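Local coordinates for sugar kinase, pfkB family (Thermotoga maritima, PDB 2AJR), which probably acts as a phosphofructokinase, moving a phosphate group from ATP to a sugar phosphate, and binds magnesium, at residues 24-29 with 107-112; 29-34 with 113-118; 81-86 with 95-100. One frame throughout, in Å; residues are numbered along the deposited sequence.

Interaction 1 of 3, residues 24-29 with 107-112. With ACT (acetate ion), chain D.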
loop_
_atom_site.group_PDB
_atom_site.type_symbol
_atom_site.label_atom_id
_atom_site.label_comp_id
_atom_site.label_asym_id
_atom_site.label_seq_id
_atom_site.Cartn_x
_atom_site.Cartn_y
_atom_site.Cartn_z
ATOM N N ASP A 24 -3.363 8.280 -2.759
ATOM C CA ASP A 24 -1.920 8.332 -2.677
ATOM C C ASP A 24 -1.534 8.067 -1.241
ATOM O O ASP A 24 -1.950 8.798 -0.339
ATOM C CB ASP A 24 -1.398 9.706 -3.104
ATOM C CG ASP A 24 -1.327 9.866 -4.600
ATOM O OD1 ASP A 24 -0.854 8.915 -5.278
ATOM O OD2 ASP A 24 -1.739 10.949 -5.102
ATOM N N ARG A 25 -0.772 7.003 -1.018
ATOM C CA ARG A 25 -0.146 6.779 0.266
ATOM C C ARG A 25 1.316 7.178 0.204
ATOM O O ARG A 25 2.142 6.459 -0.364
ATOM C CB ARG A 25 -0.257 5.324 0.692
ATOM C CG ARG A 25 0.429 5.083 2.065
ATOM C CD ARG A 25 -0.312 4.082 2.924
ATOM N NE ARG A 25 -1.539 4.630 3.506
ATOM C CZ ARG A 25 -1.593 5.445 4.561
ATOM N NH1 ARG A 25 -0.489 5.845 5.188
ATOM N NH2 ARG A 25 -2.771 5.862 4.996
ATOM N N GLU A 26 1.627 8.326 0.802
ATOM C CA GLU A 26 2.999 8.822 0.905
ATOM C C GLU A 26 3.632 8.355 2.221
ATOM O O GLU A 26 3.031 8.410 3.293
ATOM C CB GLU A 26 3.027 10.353 0.819
ATOM C CG GLU A 26 2.302 10.997 -0.402
ATOM C CD GLU A 26 1.486 12.279 -0.018
ATOM O OE1 GLU A 26 2.126 13.363 0.151
ATOM O OE2 GLU A 26 0.211 12.189 0.114
ATOM N N ILE A 27 4.859 7.881 2.129
ATOM C CA ILE A 27 5.583 7.371 3.273
ATOM C C ILE A 27 6.955 8.012 3.196
ATOM O O ILE A 27 7.580 7.987 2.140
ATOM C CB ILE A 27 5.724 5.839 3.197
ATOM C CG1 ILE A 27 4.377 5.195 2.858
ATOM C CG2 ILE A 27 6.277 5.275 4.506
ATOM C CD1 ILE A 27 4.503 3.804 2.302
ATOM N N PHE A 28 7.415 8.580 4.304
ATOM C CA PHE A 28 8.663 9.332 4.347
ATOM C C PHE A 28 9.653 8.576 5.206
ATOM O O PHE A 28 9.478 8.463 6.398
ATOM C CB PHE A 28 8.401 10.752 4.874
ATOM C CG PHE A 28 7.406 11.503 4.031
ATOM C CD1 PHE A 28 7.797 12.086 2.828
ATOM C CD2 PHE A 28 6.063 11.561 4.391
ATOM C CE1 PHE A 28 6.864 12.754 2.011
ATOM C CE2 PHE A 28 5.116 12.216 3.569
ATOM C CZ PHE A 28 5.520 12.808 2.381
ATOM N N ILE A 29 10.660 8.016 4.555
ATOM C CA ILE A 29 11.674 7.199 5.190
ATOM C C ILE A 29 13.047 7.697 4.742
ATOM O O ILE A 29 13.388 7.663 3.566
ATOM C CB ILE A 29 11.551 5.727 4.745
ATOM C CG1 ILE A 29 10.211 5.133 5.152
ATOM C CG2 ILE A 29 12.654 4.897 5.345
ATOM C CD1 ILE A 29 9.836 3.897 4.333
ATOM N N ASN A 107 -2.063 4.070 -4.841
ATOM C CA ASN A 107 -0.657 4.169 -5.221
ATOM C C ASN A 107 0.211 4.448 -4.013
ATOM O O ASN A 107 -0.250 5.024 -3.021
ATOM C CB ASN A 107 -0.448 5.256 -6.277
ATOM C CG ASN A 107 -1.110 4.912 -7.592
ATOM O OD1 ASN A 107 -1.510 3.767 -7.822
ATOM N ND2 ASN A 107 -1.254 5.897 -8.449
ATOM N N ILE A 108 1.472 4.048 -4.109
ATOM C CA ILE A 108 2.414 4.181 -2.999
ATOM C C ILE A 108 3.639 4.977 -3.436
ATOM O O ILE A 108 4.237 4.681 -4.458
ATOM C CB ILE A 108 2.826 2.790 -2.467
ATOM C CG1 ILE A 108 1.607 2.111 -1.815
ATOM C CG2 ILE A 108 3.969 2.913 -1.487
ATOM C CD1 ILE A 108 1.791 0.664 -1.494
ATOM N N GLU A 109 3.977 6.012 -2.675
ATOM C CA GLU A 109 5.156 6.827 -2.944
ATOM C C GLU A 109 6.001 6.871 -1.674
ATOM O O GLU A 109 5.545 7.330 -0.637
ATOM C CB GLU A 109 4.764 8.239 -3.387
ATOM C CG GLU A 109 3.841 8.308 -4.637
ATOM C CD GLU A 109 2.349 8.348 -4.284
ATOM O OE1 GLU A 109 2.018 8.697 -3.134
ATOM O OE2 GLU A 109 1.503 8.036 -5.146
ATOM N N ILE A 110 7.209 6.332 -1.759
ATOM C CA ILE A 110 8.169 6.364 -0.667
ATOM C C ILE A 110 9.192 7.460 -0.975
ATOM O O ILE A 110 9.842 7.444 -2.014
ATOM C CB ILE A 110 8.852 4.993 -0.501
ATOM C CG1 ILE A 110 7.787 3.911 -0.257
ATOM C CG2 ILE A 110 9.870 5.034 0.652
ATOM C CD1 ILE A 110 8.236 2.505 -0.542
ATOM N N ILE A 111 9.300 8.436 -0.084
ATOM C CA ILE A 111 10.097 9.633 -0.342
ATOM C C ILE A 111 11.214 9.677 0.667
ATOM O O ILE A 111 10.953 9.653 1.867
ATOM C CB ILE A 111 9.224 10.876 -0.272
ATOM C CG1 ILE A 111 8.193 10.821 -1.422
ATOM C CG2 ILE A 111 10.060 12.122 -0.368
ATOM C CD1 ILE A 111 7.127 11.890 -1.382
ATOM N N ASP A 112 12.453 9.668 0.168
ATOM C CA ASP A 112 13.666 9.688 1.009
ATOM C C ASP A 112 14.326 11.060 0.819
ATOM O O ASP A 112 15.053 11.289 -0.152
ATOM C CB ASP A 112 14.616 8.541 0.612
ATOM C CG ASP A 112 15.906 8.505 1.440
ATOM O OD1 ASP A 112 16.185 9.445 2.227
ATOM O OD2 ASP A 112 16.651 7.503 1.302
HETATM C C ACT D . -1.169 10.582 -8.809
HETATM O O ACT D . -1.010 9.364 -8.382
HETATM O OXT ACT D . -1.287 11.525 -7.957
HETATM C CH3 ACT D . -1.273 10.924 -10.268
#

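Interaction 2 of 3, residues 29-34 with 113-118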
loop_
_atom_site.group_PDB
_atom_site.type_symbol
_atom_site.label_atom_id
_atom_site.label_comp_id
_atom_site.label_asym_id
_atom_site.label_seq_id
_atom_site.Cartn_x
_atom_site.Cartn_y
_atom_site.Cartn_z
ATOM N N ILE A 29 10.660 8.016 4.555
ATOM C CA ILE A 29 11.674 7.199 5.190
ATOM C C ILE A 29 13.047 7.697 4.742
ATOM O O ILE A 29 13.388 7.663 3.566
ATOM C CB ILE A 29 11.551 5.727 4.745
ATOM C CG1 ILE A 29 10.211 5.133 5.152
ATOM C CG2 ILE A 29 12.654 4.897 5.345
ATOM C CD1 ILE A 29 9.836 3.897 4.333
ATOM N N GLU A 30 13.836 8.158 5.679
ATOM C CA GLU A 30 15.206 8.548 5.378
ATOM C C GLU A 30 16.103 7.294 5.272
ATOM O O GLU A 30 16.014 6.381 6.104
ATOM C CB GLU A 30 15.713 9.540 6.442
ATOM C CG GLU A 30 14.825 10.810 6.536
ATOM C CD GLU A 30 15.582 12.090 6.933
ATOM O OE1 GLU A 30 16.517 12.009 7.771
ATOM O OE2 GLU A 30 15.227 13.180 6.406
ATOM N N ASP A 31 16.962 7.275 4.244
ATOM C CA ASP A 31 17.833 6.130 3.917
ATOM C C ASP A 31 17.020 4.888 3.666
ATOM O O ASP A 31 17.275 3.834 4.217
ATOM C CB ASP A 31 18.900 5.876 4.988
ATOM C CG ASP A 31 20.012 6.912 4.959
ATOM O OD1 ASP A 31 20.503 7.255 3.855
ATOM O OD2 ASP A 31 20.392 7.385 6.049
ATOM N N PHE A 32 16.031 5.036 2.802
ATOM C CA PHE A 32 15.235 3.916 2.372
ATOM C C PHE A 32 16.078 3.020 1.472
ATOM O O PHE A 32 16.619 3.461 0.435
ATOM C CB PHE A 32 14.006 4.413 1.624
ATOM C CG PHE A 32 13.147 3.312 1.074
ATOM C CD1 PHE A 32 12.663 2.306 1.905
ATOM C CD2 PHE A 32 12.805 3.289 -0.274
ATOM C CE1 PHE A 32 11.864 1.290 1.401
ATOM C CE2 PHE A 32 11.992 2.289 -0.788
ATOM C CZ PHE A 32 11.524 1.280 0.049
ATOM N N GLN A 33 16.201 1.766 1.885
ATOM C CA GLN A 33 16.831 0.751 1.069
ATOM C C GLN A 33 16.009 -0.528 1.068
ATOM O O GLN A 33 15.170 -0.775 1.929
ATOM C CB GLN A 33 18.268 0.465 1.531
ATOM C CG GLN A 33 19.232 1.670 1.421
ATOM C CD GLN A 33 19.373 2.220 -0.016
ATOM O OE1 GLN A 33 19.020 1.552 -1.000
ATOM N NE2 GLN A 33 19.889 3.444 -0.132
ATOM N N VAL A 34 16.294 -1.334 0.067
ATOM C CA VAL A 34 15.537 -2.510 -0.271
ATOM C C VAL A 34 15.924 -3.652 0.673
ATOM O O VAL A 34 17.022 -3.657 1.215
ATOM C CB VAL A 34 15.822 -2.824 -1.770
ATOM C CG1 VAL A 34 16.170 -4.293 -2.002
ATOM C CG2 VAL A 34 14.676 -2.329 -2.613
ATOM N N GLU A 113 14.052 11.969 1.744
ATOM C CA GLU A 113 14.447 13.373 1.584
ATOM C C GLU A 113 15.958 13.569 1.703
ATOM O O GLU A 113 16.504 14.493 1.105
ATOM C CB GLU A 113 13.733 14.252 2.621
ATOM C CG GLU A 113 13.131 15.514 2.015
ATOM C CD GLU A 113 12.816 16.581 3.047
ATOM O OE1 GLU A 113 12.762 16.263 4.263
ATOM O OE2 GLU A 113 12.627 17.745 2.620
ATOM N N LYS A 114 16.618 12.708 2.477
ATOM C CA LYS A 114 18.063 12.747 2.631
ATOM C C LYS A 114 18.795 12.406 1.322
ATOM O O LYS A 114 19.696 13.146 0.896
ATOM C CB LYS A 114 18.501 11.791 3.740
ATOM C CG LYS A 114 20.012 11.708 3.917
ATOM C CD LYS A 114 20.397 10.785 5.066
ATOM C CE LYS A 114 21.839 10.314 4.934
ATOM N NZ LYS A 114 22.200 9.332 5.993
ATOM N N ASN A 115 18.416 11.294 0.691
ATOM C CA ASN A 115 19.091 10.829 -0.527
ATOM C C ASN A 115 18.405 11.315 -1.801
ATOM O O ASN A 115 18.760 10.897 -2.902
ATOM C CB ASN A 115 19.162 9.302 -0.539
ATOM C CG ASN A 115 20.069 8.748 0.536
ATOM O OD1 ASN A 115 21.275 8.620 0.337
ATOM N ND2 ASN A 115 19.489 8.394 1.674
ATOM N N LYS A 116 17.423 12.205 -1.640
ATOM C CA LYS A 116 16.577 12.695 -2.739
ATOM C C LYS A 116 16.103 11.558 -3.642
ATOM O O LYS A 116 16.524 11.459 -4.792
ATOM C CB LYS A 116 17.299 13.777 -3.570
ATOM C CG LYS A 116 18.005 14.865 -2.755
ATOM C CD LYS A 116 17.025 15.732 -1.992
ATOM C CE LYS A 116 17.722 16.777 -1.106
ATOM N NZ LYS A 116 16.750 17.336 -0.104
ATOM N N THR A 117 15.242 10.693 -3.115
ATOM C CA THR A 117 14.673 9.598 -3.921
ATOM C C THR A 117 13.160 9.447 -3.715
ATOM O O THR A 117 12.664 9.648 -2.617
ATOM C CB THR A 117 15.389 8.234 -3.658
ATOM O OG1 THR A 117 15.034 7.727 -2.371
ATOM C CG2 THR A 117 16.924 8.379 -3.754
ATOM N N ILE A 118 12.457 9.160 -4.809
ATOM C CA ILE A 118 11.057 8.741 -4.810
ATOM C C ILE A 118 11.062 7.338 -5.440
ATOM O O ILE A 118 11.511 7.140 -6.590
ATOM C CB ILE A 118 10.102 9.664 -5.676
ATOM C CG1 ILE A 118 10.452 11.140 -5.547
ATOM C CG2 ILE A 118 8.624 9.525 -5.262
ATOM C CD1 ILE A 118 9.493 12.113 -6.357
HETATM O O HOH W 1 16.583 5.951 -0.990
#

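Interaction 3 of 3, residues 81-86 with 95-100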
loop_
_atom_site.group_PDB
_atom_site.type_symbol
_atom_site.label_atom_id
_atom_site.label_comp_id
_atom_site.label_asym_id
_atom_site.label_seq_id
_atom_site.Cartn_x
_atom_site.Cartn_y
_atom_site.Cartn_z
ATOM N N ILE A 81 -13.471 5.916 0.505
ATOM C CA ILE A 81 -12.518 6.755 1.184
ATOM C C ILE A 81 -12.198 7.973 0.325
ATOM O O ILE A 81 -12.196 9.096 0.817
ATOM C CB ILE A 81 -11.212 6.005 1.490
ATOM C CG1 ILE A 81 -11.464 4.846 2.451
ATOM C CG2 ILE A 81 -10.166 6.961 2.093
ATOM C CD1 ILE A 81 -10.267 3.885 2.524
ATOM N N LEU A 82 -11.932 7.759 -0.960
ATOM C CA LEU A 82 -11.544 8.875 -1.843
ATOM C C LEU A 82 -12.602 9.968 -1.846
ATOM O O LEU A 82 -12.280 11.139 -1.650
ATOM C CB LEU A 82 -11.294 8.392 -3.281
ATOM C CG LEU A 82 -10.630 9.364 -4.257
ATOM C CD1 LEU A 82 -9.506 8.670 -5.040
ATOM C CD2 LEU A 82 -11.623 9.980 -5.211
ATOM N N VAL A 83 -13.864 9.586 -2.037
ATOM C CA VAL A 83 -14.923 10.565 -2.216
ATOM C C VAL A 83 -15.112 11.338 -0.927
ATOM O O VAL A 83 -15.293 12.562 -0.947
ATOM C CB VAL A 83 -16.263 9.908 -2.684
ATOM C CG1 VAL A 83 -17.410 10.906 -2.662
ATOM C CG2 VAL A 83 -16.103 9.329 -4.079
ATOM N N GLU A 84 -15.051 10.633 0.197
ATOM C CA GLU A 84 -15.323 11.261 1.476
ATOM C C GLU A 84 -14.196 12.190 1.856
ATOM O O GLU A 84 -14.432 13.318 2.260
ATOM C CB GLU A 84 -15.555 10.216 2.558
ATOM C CG GLU A 84 -16.945 9.642 2.463
ATOM C CD GLU A 84 -17.319 8.727 3.610
ATOM O OE1 GLU A 84 -16.542 8.628 4.604
ATOM O OE2 GLU A 84 -18.413 8.111 3.498
ATOM N N GLU A 85 -12.967 11.721 1.699
ATOM C CA GLU A 85 -11.810 12.561 1.956
ATOM C C GLU A 85 -11.854 13.779 1.071
ATOM O O GLU A 85 -11.600 14.879 1.528
ATOM C CB GLU A 85 -10.499 11.785 1.754
ATOM C CG GLU A 85 -10.194 10.802 2.893
ATOM C CD GLU A 85 -10.225 11.471 4.254
ATOM O OE1 GLU A 85 -9.630 12.565 4.387
ATOM O OE2 GLU A 85 -10.867 10.934 5.184
ATOM N N LEU A 86 -12.231 13.586 -0.184
ATOM C CA LEU A 86 -12.228 14.674 -1.145
ATOM C C LEU A 86 -13.214 15.735 -0.742
ATOM O O LEU A 86 -12.935 16.915 -0.840
ATOM C CB LEU A 86 -12.563 14.144 -2.545
ATOM C CG LEU A 86 -12.431 15.074 -3.743
ATOM C CD1 LEU A 86 -11.046 15.736 -3.830
ATOM C CD2 LEU A 86 -12.746 14.302 -5.001
ATOM N N THR A 95 -18.418 16.440 -6.372
ATOM C CA THR A 95 -18.053 15.188 -7.002
ATOM C C THR A 95 -19.207 14.708 -7.868
ATOM O O THR A 95 -20.373 14.952 -7.551
ATOM C CB THR A 95 -17.703 14.134 -5.955
ATOM O OG1 THR A 95 -18.874 13.777 -5.219
ATOM C CG2 THR A 95 -16.606 14.672 -5.001
ATOM N N ASN A 96 -18.875 14.046 -8.972
ATOM C CA ASN A 96 -19.884 13.460 -9.847
ATOM C C ASN A 96 -19.296 12.234 -10.556
ATOM O O ASN A 96 -19.090 12.225 -11.770
ATOM C CB ASN A 96 -20.365 14.515 -10.844
ATOM C CG ASN A 96 -21.500 14.024 -11.712
ATOM O OD1 ASN A 96 -22.323 13.208 -11.287
ATOM N ND2 ASN A 96 -21.539 14.500 -12.946
ATOM N N PHE A 97 -18.991 11.221 -9.769
ATOM C CA PHE A 97 -18.244 10.068 -10.232
ATOM C C PHE A 97 -19.179 8.918 -10.559
ATOM O O PHE A 97 -20.113 8.672 -9.824
ATOM C CB PHE A 97 -17.315 9.574 -9.120
ATOM C CG PHE A 97 -16.173 10.481 -8.833
ATOM C CD1 PHE A 97 -15.156 10.635 -9.752
ATOM C CD2 PHE A 97 -16.088 11.150 -7.634
ATOM C CE1 PHE A 97 -14.085 11.479 -9.498
ATOM C CE2 PHE A 97 -15.012 11.989 -7.366
ATOM C CZ PHE A 97 -14.010 12.151 -8.307
ATOM N N VAL A 98 -18.896 8.170 -11.613
ATOM C CA VAL A 98 -19.615 6.932 -11.859
ATOM C C VAL A 98 -18.985 5.843 -10.998
ATOM O O VAL A 98 -17.767 5.611 -11.066
ATOM C CB VAL A 98 -19.526 6.533 -13.326
ATOM C CG1 VAL A 98 -19.957 5.083 -13.518
ATOM C CG2 VAL A 98 -20.352 7.484 -14.148
ATOM N N TYR A 99 -19.818 5.181 -10.202
ATOM C CA TYR A 99 -19.382 4.139 -9.291
ATOM C C TYR A 99 -19.307 2.814 -10.013
ATOM O O TYR A 99 -20.273 2.403 -10.631
ATOM C CB TYR A 99 -20.335 4.051 -8.098
ATOM C CG TYR A 99 -20.097 5.206 -7.162
ATOM C CD1 TYR A 99 -20.577 6.472 -7.468
ATOM C CD2 TYR A 99 -19.343 5.052 -6.002
ATOM C CE1 TYR A 99 -20.330 7.545 -6.650
ATOM C CE2 TYR A 99 -19.104 6.134 -5.161
ATOM C CZ TYR A 99 -19.598 7.376 -5.505
ATOM O OH TYR A 99 -19.380 8.461 -4.705
ATOM N N VAL A 100 -18.160 2.158 -9.933
ATOM C CA VAL A 100 -17.917 0.930 -10.666
ATOM C C VAL A 100 -17.676 -0.211 -9.686
ATOM O O VAL A 100 -17.452 0.018 -8.505
ATOM C CB VAL A 100 -16.714 1.085 -11.653
ATOM C CG1 VAL A 100 -17.002 2.149 -12.685
ATOM C CG2 VAL A 100 -15.407 1.434 -10.918
#

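Interaction 1 of 3, residues 24-29 with 107-112
In the small lid sheet that projects from the main body of this ribokinase-like fold, strands 22-28 and 105-112 run in parallel, Asp24 abreast of Asn107 and Phe28 abreast of Ile111. The axes of segments 24-28 and 107-112 approach to 4.7 Å at 21°. The hydrogen bonds form the staggered ladder of a parallel pair: Arg25 and Ile27 each donate through N and accept at O, using residues two apart on the other strand, Arg25 N bonding Asn107 O and Arg25 O receiving Glu109 N, then Ile27 N bonding Glu109 O and Ile27 O receiving Ile111 N at 2.8 Å. The last rung, Ile29 N to Ile111 O at 3.2 Å, is longer and less straight (147°) as the first strand ends. Between the rungs CA-H groups approach the same carbonyls, as from Glu26 CA to Glu109 O.

The two faces differ in chemistry. Arg25, Ile27, Ile108 and Ile110 share one face, mostly aliphatic, Ile27 CD1 lying 3.9 Å from Ile108 CG2, and isoleucines of the second subunit pack against it, consistent with the lid-mediated dimers of this family. The other face carries acids. Asp24 OD1 stands 2.5 Å from Glu109 OE2, the two carboxylate planes turned 72° apart; one acid probably holds a proton. Asp24 OD2 is salt-bridged to Lys310, whose backbone N is held by Glu26 OE1, beside the magnesium-binding Glu309. An acetate, probably from the crystallisation liquor, takes a weak hydrogen bond from Asn107 ND2, while Asn107 OD1 accepts one from Phe123 N. The far end, near magnesium-binding His267, is apolar: Phe28, its ring also in a cation-pi contact with Lys308, lies alongside Ile111, with Phe28 CE1 3.5 Å from Ile111 CD1.

Interaction 2 of 3, residues 29-34 with 113-118
Asp31 turns its CG away from its own carbonyl carbon (chi1 -74°) while Lys114 keeps every torsion near extended from chi1 onward, and these two settings bring carboxylate and ammonium together. The long lysine chain crosses to the acid, and Lys114 NZ meets Asp31 OD2 at 2.7 Å, where Asp31 OD2 receives it on its syn lone pair, the side of the other oxygen: a salt bridge as well as a hydrogen bond. The second oxygen has a different partner and a different approach. Asn115 ND2 donates to Asp31 OD1 at 2.7 Å and 163°, the acceptor lying almost in the amide plane, whereas the donor stands 39° out of the carboxylate plane. With both oxygens engaged, rotation of the Asp31 carboxylate is restrained. Replacing Asp31 by alanine would probably leave the Lys114 ammonium without its mate here and take from Asn115 ND2 one of its two acceptors, the other being Asp112 OD2. Farther along, a water links the segments, donating to Phe32 O at 2.9 Å and accepting from Thr117 OG1 at 2.7 Å. Glu113 instead directs its acid to His267, a magnesium-binding residue.

Residues 113-116 form the turn of the hairpin between strands 105-112 and 117-122, closed by a G1 beta bulge in which Lys116 and Thr117 both face Asp112. Against this turn lies the loop leading from strand 22-28 to strand 37-39, with Asp31 N bonded to Asp112 OD1 and the Phe32 side chain packed on Ile110 of strand 105-112 and on Val34 of the second subunit.

Interaction 3 of 3, residues 81-86 with 95-100
Val83 is the bump that enters the hollow bounded by Thr95, Phe97 and Tyr99, three residues spaced two apart along the strand. Its branches divide the task. Val83 CG2 points between the two aromatic side chains, 3.4 Å from Tyr99 OH and 4.0 Å from Phe97 CD2, meeting both rings obliquely; Val83 CG1, set opposite the backbone N by chi1 of 171°, reaches Tyr99 OH at 3.7 Å and Thr95 OG1 at 4.1 Å. Valine and tyrosine come at each other from opposite directions, with the phenol oxygen at one side of the hollow.

Leu86, one helical turn farther on, fills the next notch. Its CD2 methyl lies between Thr95 CG2, at 3.9 Å, and the edge of the Phe97 ring, near the ring plane, with Phe97 CE2 at 4.0 Å. The geometry is that of a beta-alpha-beta crossover, made by strand 68-75, helix 76-89 and strand 93-100: helix and strand segments run almost antiparallel (173°), their axes 10.4 Å apart, the helix covering a face of the large sheet at one of its edge strands within the chain. The contacts run between side chains, and none is a hydrogen bond.

Leu82 adds a looser touch, its CD2 4.5 Å from Phe97 CZ, and the Phe97 ring is thus approached by Leu82, Val83 and Leu86 from the side of the helix turned to the strand. Ile55 of helix 53-63 packs on Leu82, Leu86 and Phe97 together, and Val74 of strand 68-75 on both Phe97 and Tyr99.

In the fold
Interactions 1 and 2 belong to the same lid sheet and share Ile29. Interaction 1 is the buried pairing of strands 22-28 and 105-112; interaction 2, about 10 Å away between centres, continues it at the surface, where loop and hairpin turn meet. Asp112 joins them, its backbone N probably bonding Thr117 O and its carboxylate the backbone N of Phe32. Their chemistry follows: a backbone ladder with apolar and acidic faces inside, a salt bridge, an amide-to-carboxylate hydrogen bond and a water outside. Both touch the second subunit. Interaction 3 lies elsewhere, about 22 Å from interaction 1 between centres, in the main domain, and rests on buried apolar packing of helix against strand.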